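Local structure of Cow rumen GH26 endo-mannanase (6UEH) at residues A133-F138 and I440-W445; I307-H312 and L426-S431; K387-Y392 and D405-I410. The protein probably hydrolyses internal beta-1,4-mannosidic linkages of mannans such as galactomannan, as a ruminal endo-mannanase of glycoside hydrolase family 26. One frame throughout, in Å; residues are numbered along the deposited sequence.

Overall arrangement
Contact 1 is partly buried and sits where the linker after strand 123-132 of the antiparallel beta-sheet module meets the barrel side of the chain. Contacts 2 and 3 are both buried, contact 2 between barrel strands 306-309 and 423-429, contact 3 between the loop after strand 382-387 and the N-terminus of helix 408-417. Their chemistry follows their place: contact 1 is aromatic and apolar, contact 2 a salt bridge beside a bound acetate, contact 3 an amide-to-carboxylate hydrogen bond helped by a water. Contacts 2 and 3 lie about 14 Å apart between centres. Contact 1 touches both: Trp-445 packs on Leu-426, and Trp-445 NE1 lies 2.9 Å from Ala-406 O, probably hydrogen-bonded.

Contact 1 of 3, residues A133-F138 and I440-W445; sequences ATFPDF and IEHAAW
A Schellman motif closes helix 435-441 at His-442, and on this helix end rests Phe-135 of the linker that leaves the beta-sheet module after strand 123-132. The contact therefore joins that module to the GH26 barrel. Phe-135 and His-442 form a face-to-face stack: the ring centroids are 3.6 Å apart and the planes differ by only 6°. The closest pair is Phe-135 CE2 and His-442 CE1 at 3.3 Å, while ND1 of His-442 lies over the centre of the phenyl ring. The overlap continues onto the aliphatic root of the histidine, because His-442 CB sits over the same face, 4.1 Å from the Phe-135 centroid, in a CH-pi contact. In both residues CG stands anti to the carbonyl carbon (chi1 -53° in Phe-135, -67° in His-442), which directs the rings into the gap, and the second torsion of each turns them nearly parallel. Phe-135 also touches Met-60 of strand 59-69 and Tyr-412 of helix 408-417. Further along the linker, Phe-138 and Ala-444 are both buried. There Phe-138, met edge-to-face by Tyr-165, has the carbonyl oxygen of Pro-136 over one face; on the opposite face lies the Ala-444 methyl, displaced toward the rim, with CB 3.7 Å from Phe-138 CZ.

Contact 2 of 3, residues I307-H312 and L426-S431; sequences IFRPLH and LAENDS. With ACT (acetate ion), chain D.
Arg-309 reaches Glu-428 because its CG stands anti to the backbone N (chi1 -170°) and its chain, extended at first, bends at chi3 (57°) to swing the guanidinium across. Glu-428 answers with a chain that stays extended beyond CG and carries its carboxylate to the guanidinium edge. The grip is a salt bridge through one oxygen: Arg-309 NH2 donates to Glu-428 OE2 at 2.7 Å in a nearly straight bond. OE2 accepts through its anti lone pair and lies in the guanidinium plane. NH1 adds a weak bond to the same OE2 at 3.3 Å. OE2 thus sits at the guanidinium edge, and the carboxylate plane stands at 89° to that of the guanidinium. Ala-427 pads the arginine from one face, its CB 3.6 Å from Arg-309 CD, and NH1 is further held by Asp-386 and Asn-362.

His-312 lies alongside, its CD2 3.7 Å from Glu-428 OE2. Its NE2 donates at 2.9 Å to the OXT oxygen of an acetate, probably from the crystallisation liquor, which sits at the edge of the imidazole. That OXT is also only 2.8 Å from Glu-428 OE2, and His-240 holds the acetate as well.

Strands 306-309 and 423-429 are the fourth and seventh of the barrel, and in clan GH-A glycosidases the end of the seventh carries the nucleophilic glutamate, a role that Glu-428 probably fills here. The acetate occupies what is probably part of the sugar-binding site. Arg-309 on OE2 and Tyr-388 on OE1 hold both carboxylate oxygens, which would probably keep the group oriented toward a bound sugar.

Contact 3 of 3, residues K387-Y392 and D405-I410; sequences KYNTVY and DAETPI
Asn-389 and Glu-407 approach from opposite directions, amide against carboxylate, with the two planes turned 34° apart. Asn-389 ND2 donates to Glu-407 OE2 at 2.9 Å; the acceptor lies close to the plane of the amide, and the bond, 164° at the hydrogen, uses the anti lone pair of the oxygen. The first torsion of Glu-407 puts its CG beside the lysine chain, 3.8 Å from Lys-387 CD, and a bend at chi2 (-74°) turns the carboxylate toward Asn-389 ND2. Lys-387 NZ donates to Asn-389 OD1 at 2.9 Å, coming from above the carbonyl plane, though its strongest polar partner is the carbonyl oxygen of Ser-431.

A water ties in the second segment, accepting from Asn-389 ND2 at 3.0 Å and donating to Asp-405 O at 2.6 Å, with a weak bond from Lys-387 NZ. The amide is therefore gripped at both ends, at OD1 by the lysine and at ND2 by Glu-407 and the water. Asp-405 also shapes the turn itself: its OD1 accepts from Glu-407 N at 2.8 Å in an Asx turn, delivering Glu-407 to the N-cap position of helix 408-417. The contact thus bridges the loop that follows strand 382-387 and the start of that helix, with strand 423-429 alongside the lysine and helix 435-441 packed on Ala-406.

Contact 1 of 3, residues A133-F138 and I440-W445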
loop_
_atom_site.group_PDB
_atom_site.type_symbol
_atom_site.label_atom_id
_atom_site.label_comp_id
_atom_site.label_asym_id
_atom_site.label_seq_id
_atom_site.Cartn_x
_atom_site.Cartn_y
_atom_site.Cartn_z
ATOM N N ALA A 133 9.708 -7.213 -19.359
ATOM C CA ALA A 133 9.526 -7.451 -17.932
ATOM C C ALA A 133 8.953 -8.831 -17.654
ATOM O O ALA A 133 8.169 -9.362 -18.439
ATOM C CB ALA A 133 8.630 -6.381 -17.321
ATOM N N THR A 134 9.371 -9.412 -16.537
ATOM C CA THR A 134 8.765 -10.635 -16.032
ATOM C C THR A 134 8.170 -10.321 -14.667
ATOM O O THR A 134 8.810 -9.678 -13.835
ATOM C CB THR A 134 9.781 -11.786 -15.924
ATOM O OG1 THR A 134 10.794 -11.447 -14.972
ATOM C CG2 THR A 134 10.433 -12.046 -17.273
ATOM N N PHE A 135 6.942 -10.763 -14.439
ATOM C CA PHE A 135 6.215 -10.361 -13.243
ATOM C C PHE A 135 6.103 -11.503 -12.240
ATOM O O PHE A 135 6.183 -12.672 -12.617
ATOM C CB PHE A 135 4.828 -9.841 -13.633
ATOM C CG PHE A 135 4.867 -8.767 -14.682
ATOM C CD1 PHE A 135 5.142 -7.455 -14.337
ATOM C CD2 PHE A 135 4.645 -9.074 -16.015
ATOM C CE1 PHE A 135 5.188 -6.464 -15.301
ATOM C CE2 PHE A 135 4.691 -8.090 -16.984
ATOM C CZ PHE A 135 4.961 -6.781 -16.624
ATOM N N PRO A 136 5.943 -11.163 -10.949
ATOM C CA PRO A 136 5.733 -12.172 -9.908
ATOM C C PRO A 136 4.529 -13.057 -10.205
ATOM O O PRO A 136 3.536 -12.579 -10.751
ATOM C CB PRO A 136 5.491 -11.332 -8.652
ATOM C CG PRO A 136 6.207 -10.057 -8.913
ATOM C CD PRO A 136 6.048 -9.805 -10.384
ATOM N N ASP A 137 4.629 -14.337 -9.865
ATOM C CA ASP A 137 3.496 -15.243 -9.999
ATOM C C ASP A 137 2.532 -15.005 -8.841
ATOM O O ASP A 137 2.697 -15.567 -7.757
ATOM C CB ASP A 137 3.962 -16.702 -10.024
ATOM C CG ASP A 137 2.886 -17.653 -10.524
ATOM O OD1 ASP A 137 1.687 -17.314 -10.431
ATOM O OD2 ASP A 137 3.241 -18.746 -11.014
ATOM N N PHE A 138 1.528 -14.165 -9.079
ATOM C CA PHE A 138 0.569 -13.800 -8.041
ATOM C C PHE A 138 -0.338 -14.969 -7.671
ATOM O O PHE A 138 -0.829 -15.049 -6.545
ATOM C CB PHE A 138 -0.280 -12.608 -8.491
ATOM C CG PHE A 138 0.520 -11.372 -8.792
ATOM C CD1 PHE A 138 1.187 -10.699 -7.781
ATOM C CD2 PHE A 138 0.595 -10.874 -10.083
ATOM C CE1 PHE A 138 1.920 -9.559 -8.053
ATOM C CE2 PHE A 138 1.325 -9.732 -10.362
ATOM C CZ PHE A 138 1.989 -9.074 -9.345
ATOM N N ILE A 440 -1.627 -1.878 -17.857
ATOM C CA ILE A 440 -0.374 -1.759 -18.594
ATOM C C ILE A 440 0.841 -1.931 -17.682
ATOM O O ILE A 440 1.806 -2.598 -18.045
ATOM C CB ILE A 440 -0.286 -0.397 -19.316
ATOM C CG1 ILE A 440 -1.374 -0.299 -20.389
ATOM C CG2 ILE A 440 1.091 -0.201 -19.938
ATOM C CD1 ILE A 440 -1.520 1.079 -20.994
ATOM N N GLU A 441 0.785 -1.348 -16.490
ATOM C CA GLU A 441 1.947 -1.345 -15.608
ATOM C C GLU A 441 1.956 -2.526 -14.642
ATOM O O GLU A 441 2.892 -2.685 -13.858
ATOM C CB GLU A 441 2.015 -0.027 -14.837
ATOM C CG GLU A 441 2.127 1.190 -15.742
ATOM C CD GLU A 441 2.314 2.484 -14.975
ATOM O OE1 GLU A 441 2.737 2.432 -13.801
ATOM O OE2 GLU A 441 2.038 3.557 -15.551
ATOM N N HIS A 442 0.915 -3.352 -14.716
ATOM C CA HIS A 442 0.774 -4.524 -13.851
ATOM C C HIS A 442 0.827 -4.148 -12.373
ATOM O O HIS A 442 1.421 -4.858 -11.563
ATOM C CB HIS A 442 1.854 -5.564 -14.168
ATOM C CG HIS A 442 1.714 -6.182 -15.523
ATOM N ND1 HIS A 442 1.456 -7.523 -15.706
ATOM C CD2 HIS A 442 1.787 -5.641 -16.762
ATOM C CE1 HIS A 442 1.381 -7.783 -16.998
ATOM N NE2 HIS A 442 1.580 -6.658 -17.661
ATOM N N ALA A 443 0.213 -3.020 -12.036
ATOM C CA ALA A 443 0.060 -2.618 -10.645
ATOM C C ALA A 443 -1.082 -3.423 -10.037
ATOM O O ALA A 443 -2.238 -3.004 -10.072
ATOM C CB ALA A 443 -0.206 -1.123 -10.540
ATOM N N ALA A 444 -0.743 -4.584 -9.484
ATOM C CA ALA A 444 -1.734 -5.602 -9.149
ATOM C C ALA A 444 -2.395 -5.415 -7.784
ATOM O O ALA A 444 -2.654 -6.401 -7.090
ATOM C CB ALA A 444 -1.093 -6.985 -9.223
ATOM N N TRP A 445 -2.671 -4.166 -7.410
ATOM C CA TRP A 445 -3.433 -3.875 -6.194
ATOM C C TRP A 445 -4.672 -4.761 -6.130
ATOM O O TRP A 445 -5.437 -4.824 -7.092
ATOM C CB TRP A 445 -3.863 -2.405 -6.140
ATOM C CG TRP A 445 -2.756 -1.397 -6.264
ATOM C CD1 TRP A 445 -2.415 -0.690 -7.380
ATOM C CD2 TRP A 445 -1.868 -0.960 -5.226
ATOM N NE1 TRP A 445 -1.363 0.152 -7.104
ATOM C CE2 TRP A 445 -1.009 0.006 -5.788
ATOM C CE3 TRP A 445 -1.713 -1.296 -3.877
ATOM C CZ2 TRP A 445 -0.009 0.638 -5.050
ATOM C CZ3 TRP A 445 -0.722 -0.666 -3.144
ATOM C CH2 TRP A 445 0.118 0.289 -3.733
#

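Contact 2 of 3, residues I307-H312 and L426-S431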
loop_
_atom_site.group_PDB
_atom_site.type_symbol
_atom_site.label_atom_id
_atom_site.label_comp_id
_atom_site.label_asym_id
_atom_site.label_seq_id
_atom_site.Cartn_x
_atom_site.Cartn_y
_atom_site.Cartn_z
ATOM N N ILE A 307 -12.518 -8.437 6.508
ATOM C CA ILE A 307 -11.171 -7.913 6.311
ATOM C C ILE A 307 -10.955 -6.818 7.351
ATOM O O ILE A 307 -11.361 -5.671 7.158
ATOM C CB ILE A 307 -10.959 -7.363 4.889
ATOM C CG1 ILE A 307 -11.281 -8.443 3.851
ATOM C CG2 ILE A 307 -9.528 -6.858 4.718
ATOM C CD1 ILE A 307 -11.284 -7.948 2.422
ATOM N N PHE A 308 -10.333 -7.191 8.463
ATOM C CA PHE A 308 -10.202 -6.308 9.615
ATOM C C PHE A 308 -8.894 -5.526 9.553
ATOM O O PHE A 308 -7.808 -6.113 9.521
ATOM C CB PHE A 308 -10.291 -7.126 10.908
ATOM C CG PHE A 308 -10.369 -6.295 12.155
ATOM C CD1 PHE A 308 -11.192 -5.182 12.212
ATOM C CD2 PHE A 308 -9.636 -6.639 13.280
ATOM C CE1 PHE A 308 -11.269 -4.418 13.366
ATOM C CE2 PHE A 308 -9.711 -5.879 14.435
ATOM C CZ PHE A 308 -10.527 -4.769 14.476
ATOM N N ARG A 309 -9.006 -4.199 9.533
ATOM C CA ARG A 309 -7.845 -3.325 9.398
ATOM C C ARG A 309 -7.711 -2.386 10.602
ATOM O O ARG A 309 -7.936 -1.181 10.492
ATOM C CB ARG A 309 -7.944 -2.523 8.092
ATOM C CG ARG A 309 -6.684 -1.761 7.705
ATOM C CD ARG A 309 -6.818 -1.169 6.306
ATOM N NE ARG A 309 -7.984 -0.298 6.182
ATOM C CZ ARG A 309 -7.926 1.031 6.170
ATOM N NH1 ARG A 309 -6.752 1.647 6.261
ATOM N NH2 ARG A 309 -9.039 1.744 6.053
ATOM N N PRO A 310 -7.346 -2.943 11.767
ATOM C CA PRO A 310 -7.184 -2.105 12.954
ATOM C C PRO A 310 -5.835 -1.407 12.936
ATOM O O PRO A 310 -4.997 -1.769 12.108
ATOM C CB PRO A 310 -7.260 -3.117 14.095
ATOM C CG PRO A 310 -6.610 -4.335 13.513
ATOM C CD PRO A 310 -6.978 -4.345 12.038
ATOM N N LEU A 311 -5.634 -0.433 13.822
ATOM C CA LEU A 311 -4.318 0.167 14.032
ATOM C C LEU A 311 -3.681 0.593 12.714
ATOM O O LEU A 311 -2.505 0.320 12.464
ATOM C CB LEU A 311 -3.407 -0.822 14.766
ATOM C CG LEU A 311 -3.926 -1.311 16.121
ATOM C CD1 LEU A 311 -3.137 -2.518 16.608
ATOM C CD2 LEU A 311 -3.856 -0.187 17.141
ATOM N N HIS A 312 -4.470 1.257 11.878
ATOM C CA HIS A 312 -4.079 1.534 10.502
ATOM C C HIS A 312 -3.254 2.812 10.361
ATOM O O HIS A 312 -3.180 3.620 11.291
ATOM C CB HIS A 312 -5.327 1.611 9.614
ATOM C CG HIS A 312 -6.197 2.799 9.888
ATOM N ND1 HIS A 312 -6.769 3.037 11.120
ATOM C CD2 HIS A 312 -6.601 3.811 9.084
ATOM C CE1 HIS A 312 -7.480 4.148 11.066
ATOM N NE2 HIS A 312 -7.397 4.637 9.841
ATOM N N LEU A 426 -5.107 -1.293 -2.185
ATOM C CA LEU A 426 -5.329 0.110 -1.868
ATOM C C LEU A 426 -6.471 0.191 -0.863
ATOM O O LEU A 426 -7.637 0.313 -1.240
ATOM C CB LEU A 426 -5.652 0.918 -3.127
ATOM C CG LEU A 426 -4.511 1.095 -4.132
ATOM C CD1 LEU A 426 -5.012 1.757 -5.408
ATOM C CD2 LEU A 426 -3.376 1.901 -3.513
ATOM N N ALA A 427 -6.128 0.093 0.420
ATOM C CA ALA A 427 -7.122 0.045 1.491
ATOM C C ALA A 427 -7.920 1.341 1.583
ATOM O O ALA A 427 -9.092 1.330 1.962
ATOM C CB ALA A 427 -6.446 -0.255 2.821
ATOM N N GLU A 428 -7.264 2.452 1.259
ATOM C CA GLU A 428 -7.914 3.758 1.162
ATOM C C GLU A 428 -7.298 4.555 0.024
ATOM O O GLU A 428 -6.124 4.374 -0.303
ATOM C CB GLU A 428 -7.780 4.565 2.459
ATOM C CG GLU A 428 -8.427 3.968 3.689
ATOM C CD GLU A 428 -8.347 4.902 4.884
ATOM O OE1 GLU A 428 -8.117 6.111 4.675
ATOM O OE2 GLU A 428 -8.509 4.431 6.027
ATOM N N ASN A 429 -8.083 5.447 -0.570
ATOM C CA ASN A 429 -7.544 6.384 -1.546
ATOM C C ASN A 429 -8.448 7.591 -1.753
ATOM O O ASN A 429 -9.617 7.581 -1.360
ATOM C CB ASN A 429 -7.293 5.691 -2.895
ATOM C CG ASN A 429 -8.475 4.850 -3.362
ATOM O OD1 ASN A 429 -8.463 3.620 -3.252
ATOM N ND2 ASN A 429 -9.499 5.510 -3.891
ATOM N N ASP A 430 -7.897 8.650 -2.338
ATOM C CA ASP A 430 -8.748 9.679 -2.907
ATOM C C ASP A 430 -9.069 9.216 -4.318
ATOM O O ASP A 430 -10.075 8.543 -4.533
ATOM C CB ASP A 430 -8.096 11.077 -2.874
ATOM C CG ASP A 430 -6.594 11.049 -3.102
ATOM O OD1 ASP A 430 -6.087 10.092 -3.720
ATOM O OD2 ASP A 430 -5.919 12.008 -2.663
ATOM N N SER A 431 -8.195 9.535 -5.268
ATOM C CA SER A 431 -8.387 9.093 -6.641
ATOM C C SER A 431 -8.171 7.589 -6.792
ATOM O O SER A 431 -7.208 7.034 -6.269
ATOM C CB SER A 431 -7.439 9.839 -7.590
ATOM O OG SER A 431 -7.788 11.207 -7.699
HETATM C C ACT D . -8.782 7.705 7.878
HETATM O O ACT D . -8.794 8.286 8.985
HETATM O OXT ACT D . -8.576 6.472 7.908
HETATM C CH3 ACT D . -9.008 8.446 6.593
#

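Contact 3 of 3, residues K387-Y392 and D405-I410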
loop_
_atom_site.group_PDB
_atom_site.type_symbol
_atom_site.label_atom_id
_atom_site.label_comp_id
_atom_site.label_asym_id
_atom_site.label_seq_id
_atom_site.Cartn_x
_atom_site.Cartn_y
_atom_site.Cartn_z
ATOM N N LYS A 387 -3.611 5.477 -0.251
ATOM C CA LYS A 387 -3.030 6.343 -1.269
ATOM C C LYS A 387 -3.795 7.646 -1.446
ATOM O O LYS A 387 -4.815 7.692 -2.135
ATOM C CB LYS A 387 -2.964 5.610 -2.609
ATOM C CG LYS A 387 -2.356 6.435 -3.734
ATOM C CD LYS A 387 -2.800 5.925 -5.092
ATOM C CE LYS A 387 -4.304 6.066 -5.262
ATOM N NZ LYS A 387 -4.742 7.490 -5.153
ATOM N N TYR A 388 -3.294 8.709 -0.830
ATOM C CA TYR A 388 -3.867 10.032 -1.020
ATOM C C TYR A 388 -2.856 10.915 -1.736
ATOM O O TYR A 388 -1.976 11.497 -1.108
ATOM C CB TYR A 388 -4.281 10.639 0.320
ATOM C CG TYR A 388 -5.462 9.937 0.957
ATOM C CD1 TYR A 388 -6.762 10.314 0.647
ATOM C CD2 TYR A 388 -5.277 8.899 1.861
ATOM C CE1 TYR A 388 -7.848 9.682 1.223
ATOM C CE2 TYR A 388 -6.361 8.257 2.444
ATOM C CZ TYR A 388 -7.644 8.653 2.118
ATOM O OH TYR A 388 -8.731 8.027 2.689
ATOM N N ASN A 389 -2.977 10.998 -3.057
ATOM C CA ASN A 389 -1.979 11.693 -3.857
ATOM C C ASN A 389 -2.546 12.785 -4.758
ATOM O O ASN A 389 -1.965 13.094 -5.795
ATOM C CB ASN A 389 -1.195 10.684 -4.709
ATOM C CG ASN A 389 -2.095 9.821 -5.583
ATOM O OD1 ASN A 389 -3.316 9.974 -5.591
ATOM N ND2 ASN A 389 -1.485 8.910 -6.331
ATOM N N THR A 390 -3.673 13.375 -4.367
ATOM C CA THR A 390 -4.232 14.484 -5.137
ATOM C C THR A 390 -3.739 15.826 -4.615
ATOM O O THR A 390 -3.802 16.834 -5.316
ATOM C CB THR A 390 -5.771 14.487 -5.117
ATOM O OG1 THR A 390 -6.236 14.545 -3.762
ATOM C CG2 THR A 390 -6.314 13.237 -5.789
ATOM N N VAL A 391 -3.254 15.834 -3.378
ATOM C CA VAL A 391 -2.751 17.058 -2.765
ATOM C C VAL A 391 -1.274 16.897 -2.428
ATOM O O VAL A 391 -0.410 17.455 -3.103
ATOM C CB VAL A 391 -3.542 17.425 -1.491
ATOM C CG1 VAL A 391 -3.081 18.771 -0.947
ATOM C CG2 VAL A 391 -5.036 17.452 -1.783
ATOM N N TYR A 392 -0.990 16.129 -1.381
ATOM C CA TYR A 392 0.386 15.807 -1.021
ATOM C C TYR A 392 0.837 14.539 -1.740
ATOM O O TYR A 392 0.011 13.790 -2.260
ATOM C CB TYR A 392 0.522 15.637 0.493
ATOM C CG TYR A 392 0.105 16.861 1.277
ATOM C CD1 TYR A 392 0.957 17.950 1.403
ATOM C CD2 TYR A 392 -1.140 16.927 1.891
ATOM C CE1 TYR A 392 0.585 19.071 2.117
ATOM C CE2 TYR A 392 -1.523 18.047 2.609
ATOM C CZ TYR A 392 -0.655 19.115 2.718
ATOM O OH TYR A 392 -1.026 20.235 3.429
ATOM N N ASP A 405 -2.473 8.026 -11.509
ATOM C CA ASP A 405 -1.230 7.262 -11.391
ATOM C C ASP A 405 -1.458 5.917 -10.705
ATOM O O ASP A 405 -2.142 5.838 -9.687
ATOM C CB ASP A 405 -0.184 8.077 -10.616
ATOM C CG ASP A 405 1.238 7.592 -10.839
ATOM O OD1 ASP A 405 1.461 6.368 -10.949
ATOM O OD2 ASP A 405 2.146 8.451 -10.896
ATOM N N ALA A 406 -0.880 4.860 -11.266
ATOM C CA ALA A 406 -1.033 3.523 -10.699
ATOM C C ALA A 406 -0.140 3.321 -9.474
ATOM O O ALA A 406 -0.312 2.354 -8.730
ATOM C CB ALA A 406 -0.733 2.465 -11.750
ATOM N N GLU A 407 0.802 4.242 -9.277
ATOM C CA GLU A 407 1.789 4.169 -8.195
ATOM C C GLU A 407 2.449 2.792 -8.137
ATOM O O GLU A 407 2.635 2.219 -7.067
ATOM C CB GLU A 407 1.148 4.511 -6.845
ATOM C CG GLU A 407 0.586 5.932 -6.744
ATOM C CD GLU A 407 1.662 7.007 -6.617
ATOM O OE1 GLU A 407 2.869 6.681 -6.687
ATOM O OE2 GLU A 407 1.298 8.189 -6.444
ATOM N N THR A 408 2.792 2.278 -9.312
ATOM C CA THR A 408 3.402 0.960 -9.458
ATOM C C THR A 408 4.669 0.751 -8.609
ATOM O O THR A 408 4.820 -0.313 -8.005
ATOM C CB THR A 408 3.720 0.683 -10.946
ATOM O OG1 THR A 408 2.530 0.884 -11.720
ATOM C CG2 THR A 408 4.221 -0.740 -11.146
ATOM N N PRO A 409 5.579 1.752 -8.547
ATOM C CA PRO A 409 6.735 1.569 -7.654
ATOM C C PRO A 409 6.362 1.306 -6.192
ATOM O O PRO A 409 7.043 0.524 -5.527
ATOM C CB PRO A 409 7.485 2.898 -7.782
ATOM C CG PRO A 409 7.144 3.381 -9.137
ATOM C CD PRO A 409 5.716 2.981 -9.354
ATOM N N ILE A 410 5.305 1.950 -5.700
ATOM C CA ILE A 410 4.852 1.719 -4.330
ATOM C C ILE A 410 4.373 0.281 -4.166
ATOM O O ILE A 410 4.679 -0.378 -3.170
ATOM C CB ILE A 410 3.718 2.686 -3.925
ATOM C CG1 ILE A 410 4.222 4.131 -3.932
ATOM C CG2 ILE A 410 3.162 2.323 -2.551
ATOM C CD1 ILE A 410 3.180 5.146 -3.489
HETATM O O HOH W 1 -3.490 7.490 -8.134
#